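Local coordinates for oxalate--CoA ligase (Arabidopsis thaliana, PDB 5IE2), which belongs to the ANL superfamily of AMP-binding enzymes and holds adenosine-5'-triphosphate in its ligand pocket, at residues Leu107-Glu112 with Ile126-Ala131. Numbering follows the deposited sequence.
Sequences LLTSKE and ISHVTA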
ATOM      1  N   LEU A 107       7.970  -0.009  22.336  1.00 17.41           N
ATOM      2  CA  LEU A 107       7.362  -1.028  21.475  1.00 18.19           C
ATOM      3  C   LEU A 107       5.951  -1.291  21.969  1.00 18.12           C
ATOM      4  O   LEU A 107       5.768  -1.666  23.130  1.00 20.63           O
ATOM      5  CB  LEU A 107       8.159  -2.343  21.515  1.00 19.95           C
ATOM      6  CG  LEU A 107       7.451  -3.507  20.801  1.00 19.08           C
ATOM      7  CD1 LEU A 107       7.307  -3.233  19.293  1.00 17.30           C
ATOM      8  CD2 LEU A 107       8.254  -4.809  21.064  1.00 18.32           C
ATOM      9  N   LEU A 108       4.940  -1.089  21.115  1.00 14.85           N
ATOM     10  CA  LEU A 108       3.564  -1.471  21.466  1.00 14.53           C
ATOM     11  C   LEU A 108       3.156  -2.757  20.755  1.00 18.03           C
ATOM     12  O   LEU A 108       3.466  -2.945  19.561  1.00 16.95           O
ATOM     13  CB  LEU A 108       2.567  -0.365  21.053  1.00 16.34           C
ATOM     14  CG  LEU A 108       2.798   1.003  21.704  1.00 16.61           C
ATOM     15  CD1 LEU A 108       1.927   2.025  20.964  1.00 18.33           C
ATOM     16  CD2 LEU A 108       2.316   0.833  23.149  1.00 18.23           C
ATOM     17  N   THR A 109       2.448  -3.634  21.482  1.00 18.13           N
ATOM     18  CA  THR A 109       1.874  -4.843  20.907  1.00 17.86           C
ATOM     19  C   THR A 109       0.513  -5.089  21.533  1.00 18.22           C
ATOM     20  O   THR A 109       0.135  -4.398  22.486  1.00 17.49           O
ATOM     21  CB  THR A 109       2.746  -6.141  21.175  1.00 19.67           C
ATOM     22  OG1 THR A 109       2.635  -6.478  22.559  1.00 21.42           O
ATOM     23  CG2 THR A 109       4.245  -5.960  20.851  1.00 17.82           C
ATOM     24  N   SER A 110      -0.190  -6.111  21.043  1.00 17.05           N
ATOM     25  CA  SER A 110      -1.380  -6.585  21.707  1.00 19.65           C
ATOM     26  C   SER A 110      -1.006  -7.251  23.018  1.00 19.46           C
ATOM     27  O   SER A 110       0.161  -7.495  23.317  1.00 20.47           O
ATOM     28  CB  SER A 110      -2.161  -7.599  20.844  1.00 23.91           C
ATOM     29  OG  SER A 110      -1.414  -8.817  20.810  1.00 26.31           O
ATOM     30  N   LYS A 111      -2.042  -7.577  23.789  1.00 20.67           N
ATOM     31  CA  LYS A 111      -1.831  -8.279  25.048  1.00 24.05           C
ATOM     32  C   LYS A 111      -1.266  -9.665  24.793  1.00 24.27           C
ATOM     33  O   LYS A 111      -0.542 -10.200  25.652  1.00 26.41           O
ATOM     34  CB  LYS A 111      -3.165  -8.439  25.804  1.00 31.12           C
ATOM     35  CG  LYS A 111      -2.945  -8.971  27.195  1.00 39.50           C
ATOM     36  CD  LYS A 111      -4.239  -9.236  27.949  1.00 47.93           C
ATOM     37  CE  LYS A 111      -3.902  -9.470  29.435  1.00 52.16           C
ATOM     38  NZ  LYS A 111      -3.021  -8.354  29.939  1.00 52.04           N
ATOM     39  N   GLU A 112      -1.569 -10.260  23.631  1.00 22.37           N
ATOM     40  CA  GLU A 112      -1.006 -11.612  23.343  1.00 28.70           C
ATOM     41  C   GLU A 112       0.508 -11.495  23.077  1.00 27.92           C
ATOM     42  O   GLU A 112       1.323 -12.412  23.345  1.00 26.80           O
ATOM     43  CB  GLU A 112      -1.692 -12.276  22.147  1.00 36.26           C
ATOM     44  CG  GLU A 112      -3.154 -12.616  22.291  1.00 45.68           C
ATOM     45  CD  GLU A 112      -4.130 -11.450  22.004  1.00 54.21           C
ATOM     46  OE1 GLU A 112      -3.702 -10.313  21.694  1.00 55.99           O
ATOM     47  OE2 GLU A 112      -5.358 -11.694  22.051  1.00 60.33           O
ATOM     48  N   ILE A 126      14.528  -1.446  25.157  1.00 25.54           N
ATOM     49  CA  ILE A 126      13.388  -0.604  24.766  1.00 24.33           C
ATOM     50  C   ILE A 126      12.148  -1.083  25.513  1.00 23.53           C
ATOM     51  O   ILE A 126      11.822  -2.269  25.467  1.00 23.65           O
ATOM     52  CB  ILE A 126      13.152  -0.692  23.231  1.00 24.38           C
ATOM     53  CG1 ILE A 126      14.347  -0.069  22.501  1.00 24.51           C
ATOM     54  CG2 ILE A 126      11.854  -0.025  22.802  1.00 22.87           C
ATOM     55  CD1 ILE A 126      14.344  -0.360  21.021  1.00 25.75           C
ATOM     56  N   SER A 127      11.445  -0.181  26.199  1.00 23.77           N
ATOM     57  CA  SER A 127      10.232  -0.553  26.922  0.54 25.19           C
ATOM     58  C   SER A 127       9.169  -1.212  26.032  1.00 25.43           C
ATOM     59  O   SER A 127       8.997  -0.864  24.872  1.00 23.54           O
ATOM     60  CB  SER A 127       9.614   0.674  27.584  0.54 26.46           C
ATOM     61  OG  SER A 127      10.589   1.367  28.335  0.54 27.20           O
ATOM     62  N   HIS A 128       8.452  -2.162  26.605  1.00 22.76           N
ATOM     63  CA  HIS A 128       7.398  -2.865  25.904  1.00 23.04           C
ATOM     64  C   HIS A 128       6.109  -2.646  26.665  1.00 22.67           C
ATOM     65  O   HIS A 128       6.064  -2.844  27.875  1.00 23.75           O
ATOM     66  CB  HIS A 128       7.728  -4.362  25.802  1.00 22.18           C
ATOM     67  CG  HIS A 128       6.573  -5.190  25.360  1.00 23.75           C
ATOM     68  ND1 HIS A 128       6.032  -6.201  26.128  1.00 25.01           N
ATOM     69  CD2 HIS A 128       5.792  -5.095  24.251  1.00 23.00           C
ATOM     70  CE1 HIS A 128       4.988  -6.716  25.497  1.00 24.89           C
ATOM     71  NE2 HIS A 128       4.828  -6.069  24.347  1.00 22.94           N
ATOM     72  N   VAL A 129       5.068  -2.200  25.957  1.00 20.74           N
ATOM     73  CA  VAL A 129       3.753  -1.986  26.545  1.00 20.48           C
ATOM     74  C   VAL A 129       2.694  -2.644  25.692  1.00 20.33           C
ATOM     75  O   VAL A 129       2.781  -2.630  24.461  1.00 19.10           O
ATOM     76  CB  VAL A 129       3.456  -0.451  26.661  1.00 20.51           C
ATOM     77  CG1 VAL A 129       1.979  -0.175  27.042  1.00 18.24           C
ATOM     78  CG2 VAL A 129       4.443   0.149  27.671  1.00 21.45           C
ATOM     79  N   THR A 130       1.697  -3.237  26.323  1.00 19.33           N
ATOM     80  CA  THR A 130       0.649  -3.892  25.579  1.00 17.40           C
ATOM     81  C   THR A 130      -0.602  -3.020  25.596  1.00 18.29           C
ATOM     82  O   THR A 130      -0.792  -2.192  26.494  1.00 18.55           O
ATOM     83  CB  THR A 130       0.290  -5.267  26.137  1.00 21.11           C
ATOM     84  OG1 THR A 130      -0.278  -5.137  27.454  1.00 22.30           O
ATOM     85  CG2 THR A 130       1.511  -6.178  26.176  1.00 20.31           C
ATOM     86  N   ALA A 131      -1.430  -3.214  24.588  1.00 17.51           N
ATOM     87  CA  ALA A 131      -2.668  -2.452  24.410  1.00 17.82           C
ATOM     88  C   ALA A 131      -3.846  -3.384  24.181  1.00 19.40           C
ATOM     89  O   ALA A 131      -3.786  -4.278  23.310  1.00 18.63           O
ATOM     90  CB  ALA A 131      -2.495  -1.449  23.199  1.00 16.46           C
TER
HETATM   91  O   HOH W   1      -4.694  -6.747  23.126  1.00 31.90           O
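With CG of H128 opposite its backbone N (chi1 168°) and OG1 of T109 set between its own N and carbonyl carbon (chi1 71°), the imidazole meets the threonine hydroxyl edge-on. NE2 of H128 donates to OG1 of T109 at 2.9 Å, only 4° out of the ring plane. That hydroxyl in turn donates to O of S110 at 2.8 Å, so one oxygen both accepts and donates, which steadies the hydroxyl, while the in-plane bond helps to hold the ring in its rotation. Threonine suits the place doubly, since its CG2 also packs against H128 NE2 at 3.5 Å.

The backbones pair as a parallel ladder from L107 to T109. V129 is bracketed by the other strand: its N donates to O of L107 (3.0 Å), and its O accepts from N of T109 (3.2 Å). On the other face from H128 and T109, L108 and V129 run side by side, CD2 of L108 lying 3.9 Å from CB of V129, branched apolar groups fit for a buried layer. Where the strands part, a water bridges N of K111 and O of A131.

The pair belongs to a beta-alpha-beta unit: connecting helix 115-123 covers the face of L107 and H128, helix 67-78 packs on L108 and A131, and strand 58-61 flanks 104-110.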